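Local coordinates for peptidylprolyl Isomerase (Naegleria fowleri, PDB 6B4P), which is an FKBP-type peptidylprolyl isomerase that probably catalyses the cis-trans isomerisation of peptide bonds preceding proline, at residues 21-35 with 85-99. Residues are numbered along the deposited sequence; the frame is centred on the assembly and turned at random.
Sequences RLKKKIITAGSSDEQ and SMKKGEKSYFEIPSD
Strands 23-26 and 91-96 run antiparallel, their axes 4.5 Å apart at closest approach, and the ladder ends in a classic beta bulge where I27 N and T28 N both donate to K91 O. From its non-hydrogen-bonded pair with F94, K24 reaches along to the turn before strand 91-96. Its CB lies over one face of the F94 ring, a CH-pi contact 3.9 Å from the centroid; with CG between the backbone N and the carbonyl carbon (chi1 76°), the extended chain passes the ring and carries NZ to E90 OE2 at 2.8 Å, on the syn lone pair. S92 OG donates to the same oxygen from the anti side, at 2.6 Å, while K24 NZ also donates to S85 OG, 3.0 Å away and itself hydrogen-bonded to G82 O of helix 77-84, so the buried carboxylate and ammonium are each held by more than one bond. E90 OE1 takes K87 N from above the carboxylate plane, bracing the type II turn 87-90. The pairing of strands 23-26 and 91-96 belongs to the curved antiparallel sheet of the FKBP fold, in which strand 117-126 flanks strand 91-96 on its other edge. Beyond the bulge, K87 NZ meets D33 OD1 at 2.9 Å, well above the carboxylate plane. At the far end, in one of two R21 conformers, NH2 and NH1 meet D99 OD2 and OD1 end-on, and P97 CG lies over the rim of one guanidinium face.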
ATOM      1  N   ARG A  21       6.078   1.816 -12.833  1.00 22.64           N
ATOM      2  CA  ARG A  21       5.426   3.021 -12.333  0.68 18.42           C
ATOM      3  C   ARG A  21       4.860   2.839 -10.929  1.00 20.02           C
ATOM      4  O   ARG A  21       4.722   3.823 -10.196  1.00 19.92           O
ATOM      5  CB  ARG A  21       4.336   3.457 -13.309  0.68 19.70           C
ATOM      6  CG  ARG A  21       4.916   3.975 -14.621  0.68 23.94           C
ATOM      7  CD  ARG A  21       3.860   4.202 -15.690  0.68 27.15           C
ATOM      8  NE  ARG A  21       2.809   5.111 -15.248  0.68 24.66           N
ATOM      9  CZ  ARG A  21       1.550   4.745 -15.030  0.68 25.66           C
ATOM     10  NH1 ARG A  21       0.657   5.639 -14.627  0.68 21.60           N
ATOM     11  NH2 ARG A  21       1.184   3.481 -15.220  0.68 27.11           N
ATOM     12  N   LEU A  22       4.523   1.611 -10.540  1.00 16.97           N
ATOM     13  CA  LEU A  22       4.217   1.284  -9.152  1.00 14.86           C
ATOM     14  C   LEU A  22       5.542   0.943  -8.484  1.00 16.87           C
ATOM     15  O   LEU A  22       6.253   0.045  -8.945  1.00 18.46           O
ATOM     16  CB  LEU A  22       3.253   0.099  -9.060  1.00 15.77           C
ATOM     17  CG  LEU A  22       2.939  -0.467  -7.668  1.00 14.93           C
ATOM     18  CD1 LEU A  22       2.072   0.517  -6.902  1.00 17.46           C
ATOM     19  CD2 LEU A  22       2.252  -1.825  -7.778  1.00 18.63           C
ATOM     20  N   LYS A  23       5.892   1.662  -7.421  1.00 17.08           N
ATOM     21  CA  LYS A  23       7.242   1.540  -6.888  1.00 15.83           C
ATOM     22  C   LYS A  23       7.236   1.856  -5.404  1.00 15.60           C
ATOM     23  O   LYS A  23       6.305   2.486  -4.896  1.00 14.86           O
ATOM     24  CB  LYS A  23       8.194   2.471  -7.637  1.00 18.30           C
ATOM     25  CG  LYS A  23       7.742   3.924  -7.597  1.00 18.25           C
ATOM     26  CD  LYS A  23       8.606   4.825  -8.450  1.00 21.93           C
ATOM     27  CE  LYS A  23       8.155   6.252  -8.262  1.00 24.81           C
ATOM     28  NZ  LYS A  23       9.156   7.222  -8.773  1.00 30.21           N
ATOM     29  N   LYS A  24       8.291   1.426  -4.709  1.00 14.59           N
ATOM     30  CA  LYS A  24       8.382   1.651  -3.274  1.00 14.31           C
ATOM     31  C   LYS A  24       9.808   1.976  -2.848  1.00 19.03           C
ATOM     32  O   LYS A  24      10.784   1.673  -3.541  1.00 20.90           O
ATOM     33  CB  LYS A  24       7.887   0.433  -2.473  1.00 16.38           C
ATOM     34  CG  LYS A  24       8.888  -0.712  -2.453  1.00 16.86           C
ATOM     35  CD  LYS A  24       8.356  -1.941  -1.687  1.00 17.09           C
ATOM     36  CE  LYS A  24       9.403  -3.033  -1.663  1.00 17.67           C
ATOM     37  NZ  LYS A  24       8.939  -4.276  -0.934  1.00 15.57           N
ATOM     38  N   LYS A  25       9.902   2.622  -1.688  1.00 16.33           N
ATOM     39  CA  LYS A  25      11.146   2.796  -0.945  1.00 17.80           C
ATOM     40  C   LYS A  25      10.977   2.088   0.390  1.00 19.27           C
ATOM     41  O   LYS A  25       9.954   2.275   1.058  1.00 21.00           O
ATOM     42  CB  LYS A  25      11.463   4.275  -0.717  1.00 20.14           C
ATOM     43  CG  LYS A  25      11.822   5.049  -1.983  1.00 26.41           C
ATOM     44  CD  LYS A  25      11.617   6.549  -1.809  1.00 33.91           C
ATOM     45  CE  LYS A  25      12.324   7.094  -0.584  1.00 46.94           C
ATOM     46  NZ  LYS A  25      12.047   8.554  -0.424  1.00 57.15           N
ATOM     47  N   ILE A  26      11.963   1.280   0.781  1.00 18.91           N
ATOM     48  CA  ILE A  26      11.882   0.583   2.058  1.00 18.27           C
ATOM     49  C   ILE A  26      12.323   1.545   3.152  1.00 24.78           C
ATOM     50  O   ILE A  26      13.404   2.138   3.078  1.00 26.62           O
ATOM     51  CB  ILE A  26      12.727  -0.703   2.054  1.00 21.93           C
ATOM     52  CG1 ILE A  26      12.165  -1.677   1.015  1.00 25.15           C
ATOM     53  CG2 ILE A  26      12.736  -1.350   3.436  1.00 21.82           C
ATOM     54  CD1 ILE A  26      12.959  -2.955   0.859  1.00 29.94           C
ATOM     55  N   ILE A  27      11.457   1.749   4.139  1.00 19.19           N
ATOM     56  CA  ILE A  27      11.771   2.600   5.280  1.00 22.97           C
ATOM     57  C   ILE A  27      12.424   1.796   6.389  1.00 22.00           C
ATOM     58  O   ILE A  27      13.486   2.154   6.903  1.00 25.46           O
ATOM     59  CB  ILE A  27      10.485   3.292   5.782  1.00 21.40           C
ATOM     60  CG1 ILE A  27       9.847   4.124   4.678  1.00 26.83           C
ATOM     61  CG2 ILE A  27      10.765   4.123   7.024  1.00 23.51           C
ATOM     62  CD1 ILE A  27       8.507   4.704   5.067  1.00 30.27           C
ATOM     63  N   THR A  28      11.790   0.689   6.764  1.00 21.10           N
ATOM     64  CA  THR A  28      12.285  -0.207   7.799  1.00 22.12           C
ATOM     65  C   THR A  28      12.263  -1.615   7.237  1.00 22.25           C
ATOM     66  O   THR A  28      11.205  -2.093   6.810  1.00 19.52           O
ATOM     67  CB  THR A  28      11.420  -0.138   9.057  1.00 22.94           C
ATOM     68  OG1 THR A  28      11.330   1.223   9.494  1.00 30.13           O
ATOM     69  CG2 THR A  28      12.022  -0.999  10.165  1.00 31.04           C
ATOM     70  N   ALA A  29      13.419  -2.272   7.227  1.00 21.19           N
ATOM     71  CA  ALA A  29      13.461  -3.642   6.743  1.00 20.87           C
ATOM     72  C   ALA A  29      12.640  -4.552   7.649  1.00 23.07           C
ATOM     73  O   ALA A  29      12.496  -4.313   8.850  1.00 19.41           O
ATOM     74  CB  ALA A  29      14.903  -4.142   6.667  1.00 22.70           C
ATOM     75  N   GLY A  30      12.106  -5.613   7.060  1.00 18.19           N
ATOM     76  CA  GLY A  30      11.258  -6.527   7.796  1.00 18.39           C
ATOM     77  C   GLY A  30      11.981  -7.279   8.902  1.00 17.17           C
ATOM     78  O   GLY A  30      13.209  -7.332   8.982  1.00 18.50           O
ATOM     79  N   SER A  31      11.174  -7.893   9.773  1.00 15.09           N
ATOM     80  CA  SER A  31      11.712  -8.717  10.850  1.00 15.09           C
ATOM     81  C   SER A  31      12.253 -10.053  10.349  1.00 16.14           C
ATOM     82  O   SER A  31      13.054 -10.691  11.042  1.00 17.67           O
ATOM     83  CB  SER A  31      10.640  -8.954  11.907  1.00 16.72           C
ATOM     84  OG  SER A  31       9.487  -9.550  11.330  1.00 20.61           O
ATOM     85  N   SER A  32      11.832 -10.484   9.160  1.00 18.65           N
ATOM     86  CA  SER A  32      12.329 -11.697   8.535  1.00 19.21           C
ATOM     87  C   SER A  32      12.263 -11.504   7.024  1.00 20.87           C
ATOM     88  O   SER A  32      11.858 -10.445   6.536  1.00 20.41           O
ATOM     89  CB  SER A  32      11.512 -12.921   8.956  1.00 20.67           C
ATOM     90  OG  SER A  32      10.284 -12.924   8.246  1.00 22.40           O
ATOM     91  N   ASP A  33      12.669 -12.534   6.285  1.00 20.16           N
ATOM     92  CA  ASP A  33      12.566 -12.534   4.829  1.00 20.85           C
ATOM     93  C   ASP A  33      11.265 -13.144   4.322  1.00 22.58           C
ATOM     94  O   ASP A  33      11.095 -13.295   3.106  1.00 24.89           O
ATOM     95  CB  ASP A  33      13.752 -13.279   4.221  1.00 24.09           C
ATOM     96  CG  ASP A  33      15.063 -12.562   4.450  1.00 38.38           C
ATOM     97  OD1 ASP A  33      15.061 -11.311   4.447  1.00 37.23           O
ATOM     98  OD2 ASP A  33      16.093 -13.247   4.631  1.00 48.09           O
ATOM     99  N   GLU A  34      10.350 -13.497   5.221  1.00 20.31           N
ATOM    100  CA  GLU A  34       9.096 -14.120   4.816  1.00 20.78           C
ATOM    101  C   GLU A  34       8.199 -13.113   4.112  1.00 22.21           C
ATOM    102  O   GLU A  34       8.046 -11.978   4.564  1.00 20.17           O
ATOM    103  CB  GLU A  34       8.367 -14.678   6.037  1.00 21.62           C
ATOM    104  CG  GLU A  34       9.110 -15.783   6.791  1.00 25.34           C
ATOM    105  CD  GLU A  34       8.612 -15.952   8.222  1.00 35.10           C
ATOM    106  OE1 GLU A  34       8.169 -17.065   8.577  1.00 43.77           O
ATOM    107  OE2 GLU A  34       8.664 -14.974   8.999  1.00 34.89           O
ATOM    108  N   GLN A  35       7.585 -13.540   3.009  1.00 24.25           N
ATOM    109  CA  GLN A  35       6.588 -12.726   2.331  1.00 22.48           C
ATOM    110  C   GLN A  35       5.245 -13.454   2.329  1.00 23.92           C
ATOM    111  O   GLN A  35       5.210 -14.689   2.355  1.00 22.56           O
ATOM    112  CB  GLN A  35       7.027 -12.411   0.895  1.00 23.45           C
ATOM    113  CG  GLN A  35       8.304 -11.573   0.852  1.00 30.91           C
ATOM    114  CD  GLN A  35       8.735 -11.201  -0.551  1.00 38.49           C
ATOM    115  OE1 GLN A  35       9.924 -11.204  -0.862  1.00 49.73           O
ATOM    116  NE2 GLN A  35       7.776 -10.862  -1.397  1.00 32.75           N
ATOM    117  N   SER A  85       4.903  -7.747  -2.276  1.00 15.98           N
ATOM    118  CA  SER A  85       6.343  -7.518  -2.355  1.00 17.06           C
ATOM    119  C   SER A  85       6.997  -7.335  -0.997  1.00 17.15           C
ATOM    120  O   SER A  85       8.233  -7.293  -0.926  1.00 18.93           O
ATOM    121  CB  SER A  85       6.648  -6.283  -3.212  1.00 16.56           C
ATOM    122  OG  SER A  85       6.508  -5.075  -2.471  1.00 16.30           O
ATOM    123  N   MET A  86       6.216  -7.228   0.072  1.00 15.71           N
ATOM    124  CA  MET A  86       6.743  -6.852   1.375  1.00 13.99           C
ATOM    125  C   MET A  86       7.106  -8.070   2.209  1.00 16.87           C
ATOM    126  O   MET A  86       6.477  -9.126   2.120  1.00 20.41           O
ATOM    127  CB  MET A  86       5.728  -6.001   2.132  1.00 14.21           C
ATOM    128  CG  MET A  86       5.470  -4.648   1.466  1.00 14.50           C
ATOM    129  SD  MET A  86       4.222  -3.700   2.335  1.00 14.80           S
ATOM    130  CE  MET A  86       5.105  -3.201   3.819  1.00 14.53           C
ATOM    131  N   LYS A  87       8.137  -7.905   3.025  1.00 16.13           N
ATOM    132  CA  LYS A  87       8.488  -8.891   4.033  1.00 16.09           C
ATOM    133  C   LYS A  87       7.730  -8.616   5.328  1.00 17.02           C
ATOM    134  O   LYS A  87       7.268  -7.500   5.584  1.00 17.03           O
ATOM    135  CB  LYS A  87       9.992  -8.876   4.288  1.00 20.88           C
ATOM    136  CG  LYS A  87      10.822  -9.249   3.063  1.00 21.83           C
ATOM    137  CD  LYS A  87      12.301  -9.078   3.343  1.00 27.59           C
ATOM    138  CE  LYS A  87      13.156  -9.377   2.116  1.00 33.59           C
ATOM    139  NZ  LYS A  87      14.611  -9.269   2.437  1.00 37.95           N
ATOM    140  N   LYS A  88       7.602  -9.658   6.149  1.00 16.04           N
ATOM    141  CA  LYS A  88       6.949  -9.506   7.443  1.00 16.82           C
ATOM    142  C   LYS A  88       7.602  -8.377   8.231  1.00 18.04           C
ATOM    143  O   LYS A  88       8.827  -8.336   8.374  1.00 17.03           O
ATOM    144  CB  LYS A  88       7.028 -10.815   8.224  1.00 21.11           C
ATOM    145  CG  LYS A  88       6.200 -10.826   9.496  1.00 23.29           C
ATOM    146  CD  LYS A  88       6.231 -12.198  10.177  1.00 23.06           C
ATOM    147  CE  LYS A  88       5.551 -13.232   9.289  1.00 24.85           C
ATOM    148  NZ  LYS A  88       5.437 -14.562   9.967  1.00 31.30           N
ATOM    149  N   GLY A  89       6.783  -7.450   8.730  1.00 15.40           N
ATOM    150  CA  GLY A  89       7.299  -6.326   9.502  1.00 15.67           C
ATOM    151  C   GLY A  89       7.842  -5.161   8.694  1.00 15.66           C
ATOM    152  O   GLY A  89       8.164  -4.115   9.282  1.00 16.64           O
ATOM    153  N   GLU A  90       7.951  -5.294   7.374  1.00 13.85           N
ATOM    154  CA  GLU A  90       8.488  -4.219   6.548  1.00 15.38           C
ATOM    155  C   GLU A  90       7.601  -2.986   6.622  1.00 16.13           C
ATOM    156  O   GLU A  90       6.374  -3.085   6.671  1.00 14.07           O
ATOM    157  CB  GLU A  90       8.614  -4.711   5.106  1.00 13.33           C
ATOM    158  CG  GLU A  90       9.094  -3.671   4.099  1.00 14.70           C
ATOM    159  CD  GLU A  90       9.252  -4.283   2.727  1.00 16.68           C
ATOM    160  OE1 GLU A  90       9.797  -5.407   2.644  1.00 17.80           O
ATOM    161  OE2 GLU A  90       8.812  -3.641   1.745  1.00 17.79           O
ATOM    162  N   LYS A  91       8.227  -1.812   6.667  1.00 15.95           N
ATOM    163  CA  LYS A  91       7.523  -0.554   6.453  1.00 14.58           C
ATOM    164  C   LYS A  91       8.097   0.067   5.190  1.00 17.13           C
ATOM    165  O   LYS A  91       9.313   0.251   5.093  1.00 16.54           O
ATOM    166  CB  LYS A  91       7.673   0.395   7.645  1.00 16.62           C
ATOM    167  CG  LYS A  91       6.845   1.677   7.492  1.00 22.02           C
ATOM    168  CD  LYS A  91       6.858   2.503   8.782  1.00 29.44           C
ATOM    169  CE  LYS A  91       6.126   3.820   8.597  1.00 41.73           C
ATOM    170  NZ  LYS A  91       6.208   4.677   9.817  1.00 52.71           N
ATOM    171  N   SER A  92       7.232   0.358   4.224  1.00 13.82           N
ATOM    172  CA  SER A  92       7.674   0.888   2.944  1.00 14.17           C
ATOM    173  C   SER A  92       6.765   2.019   2.503  1.00 13.92           C
ATOM    174  O   SER A  92       5.641   2.177   2.985  1.00 14.74           O
ATOM    175  CB  SER A  92       7.723  -0.203   1.875  1.00 15.22           C
ATOM    176  OG  SER A  92       8.852  -1.030   2.136  1.00 16.50           O
ATOM    177  N   TYR A  93       7.300   2.827   1.594  1.00 15.61           N
ATOM    178  CA  TYR A  93       6.629   4.003   1.054  1.00 14.26           C
ATOM    179  C   TYR A  93       6.367   3.761  -0.424  1.00 13.03           C
ATOM    180  O   TYR A  93       7.301   3.482  -1.178  1.00 17.17           O
ATOM    181  CB  TYR A  93       7.510   5.231   1.262  1.00 15.09           C
ATOM    182  CG  TYR A  93       6.922   6.552   0.845  1.00 16.44           C
ATOM    183  CD1 TYR A  93       5.741   7.027   1.412  1.00 18.60           C
ATOM    184  CD2 TYR A  93       7.572   7.352  -0.081  1.00 20.97           C
ATOM    185  CE1 TYR A  93       5.229   8.263   1.054  1.00 19.36           C
ATOM    186  CE2 TYR A  93       7.060   8.576  -0.449  1.00 22.35           C
ATOM    187  CZ  TYR A  93       5.890   9.026   0.121  1.00 18.63           C
ATOM    188  OH  TYR A  93       5.395  10.259  -0.241  1.00 21.87           O
ATOM    189  N   PHE A  94       5.104   3.843  -0.824  1.00 12.76           N
ATOM    190  CA  PHE A  94       4.675   3.479  -2.167  1.00 13.03           C
ATOM    191  C   PHE A  94       4.160   4.688  -2.926  1.00 14.46           C
ATOM    192  O   PHE A  94       3.381   5.483  -2.394  1.00 15.73           O
ATOM    193  CB  PHE A  94       3.556   2.431  -2.120  1.00 14.74           C
ATOM    194  CG  PHE A  94       3.979   1.099  -1.583  1.00 13.20           C
ATOM    195  CD1 PHE A  94       4.276   0.056  -2.443  1.00 15.45           C
ATOM    196  CD2 PHE A  94       4.046   0.876  -0.212  1.00 14.09           C
ATOM    197  CE1 PHE A  94       4.650  -1.198  -1.940  1.00 16.26           C
ATOM    198  CE2 PHE A  94       4.411  -0.383   0.288  1.00 17.19           C
ATOM    199  CZ  PHE A  94       4.713  -1.410  -0.580  1.00 14.69           C
ATOM    200  N   GLU A  95       4.573   4.804  -4.186  1.00 13.36           N
ATOM    201  CA  GLU A  95       3.915   5.675  -5.147  1.00 12.94           C
ATOM    202  C   GLU A  95       2.993   4.820  -6.002  1.00 15.59           C
ATOM    203  O   GLU A  95       3.457   3.890  -6.676  1.00 13.90           O
ATOM    204  CB  GLU A  95       4.935   6.398  -6.016  1.00 13.02           C
ATOM    205  CG  GLU A  95       4.283   7.368  -6.976  1.00 13.42           C
ATOM    206  CD  GLU A  95       5.266   8.357  -7.571  1.00 17.05           C
ATOM    207  OE1 GLU A  95       5.938   9.080  -6.802  1.00 18.84           O
ATOM    208  OE2 GLU A  95       5.394   8.374  -8.809  1.00 20.04           O
ATOM    209  N   ILE A  96       1.705   5.139  -5.994  1.00 12.57           N
ATOM    210  CA  ILE A  96       0.691   4.317  -6.635  1.00 12.44           C
ATOM    211  C   ILE A  96      -0.040   5.164  -7.669  1.00 12.50           C
ATOM    212  O   ILE A  96      -0.950   5.921  -7.334  1.00 14.64           O
ATOM    213  CB  ILE A  96      -0.287   3.735  -5.601  1.00 12.75           C
ATOM    214  CG1 ILE A  96       0.492   2.951  -4.540  1.00 12.73           C
ATOM    215  CG2 ILE A  96      -1.287   2.811  -6.281  1.00 14.50           C
ATOM    216  CD1 ILE A  96      -0.381   2.080  -3.629  1.00 15.62           C
ATOM    217  N   PRO A  97       0.313   5.034  -8.951  1.00 14.68           N
ATOM    218  CA  PRO A  97      -0.414   5.753 -10.003  1.00 15.79           C
ATOM    219  C   PRO A  97      -1.900   5.425  -9.991  1.00 15.31           C
ATOM    220  O   PRO A  97      -2.340   4.388  -9.484  1.00 14.27           O
ATOM    221  CB  PRO A  97       0.256   5.266 -11.299  1.00 18.73           C
ATOM    222  CG  PRO A  97       1.616   4.765 -10.859  1.00 19.57           C
ATOM    223  CD  PRO A  97       1.389   4.186  -9.500  1.00 14.61           C
ATOM    224  N   SER A  98      -2.678   6.344 -10.573  1.00 19.20           N
ATOM    225  CA  SER A  98      -4.128   6.207 -10.557  1.00 17.33           C
ATOM    226  C   SER A  98      -4.580   4.909 -11.216  1.00 19.16           C
ATOM    227  O   SER A  98      -5.563   4.301 -10.768  1.00 17.62           O
ATOM    228  CB  SER A  98      -4.781   7.418 -11.234  1.00 21.17           C
ATOM    229  OG  SER A  98      -4.435   7.495 -12.604  1.00 23.91           O
ATOM    230  N   ASP A  99      -3.859   4.443 -12.237  1.00 20.81           N
ATOM    231  CA  ASP A  99      -4.270   3.189 -12.855  1.00 20.74           C
ATOM    232  C   ASP A  99      -3.934   1.973 -11.997  1.00 19.57           C
ATOM    233  O   ASP A  99      -4.291   0.851 -12.389  1.00 24.94           O
ATOM    234  CB  ASP A  99      -3.672   3.045 -14.265  1.00 25.16           C
ATOM    235  CG  ASP A  99      -2.163   3.196 -14.305  1.00 28.83           C
ATOM    236  OD1 ASP A  99      -1.600   3.974 -13.519  1.00 29.88           O
ATOM    237  OD2 ASP A  99      -1.531   2.546 -15.167  1.00 38.99           O
TER
HETATM  238  O   HOH W   1       5.318   6.306 -10.712  1.00 25.46           O
HETATM  239  O   HOH W   2       8.418   9.630  -7.492  1.00 17.39           O
HETATM  240  O   HOH W   3      12.024  -5.619   4.208  1.00 20.70           O
HETATM  241  O   HOH W   4       4.697 -16.700   8.480  1.00 32.58           O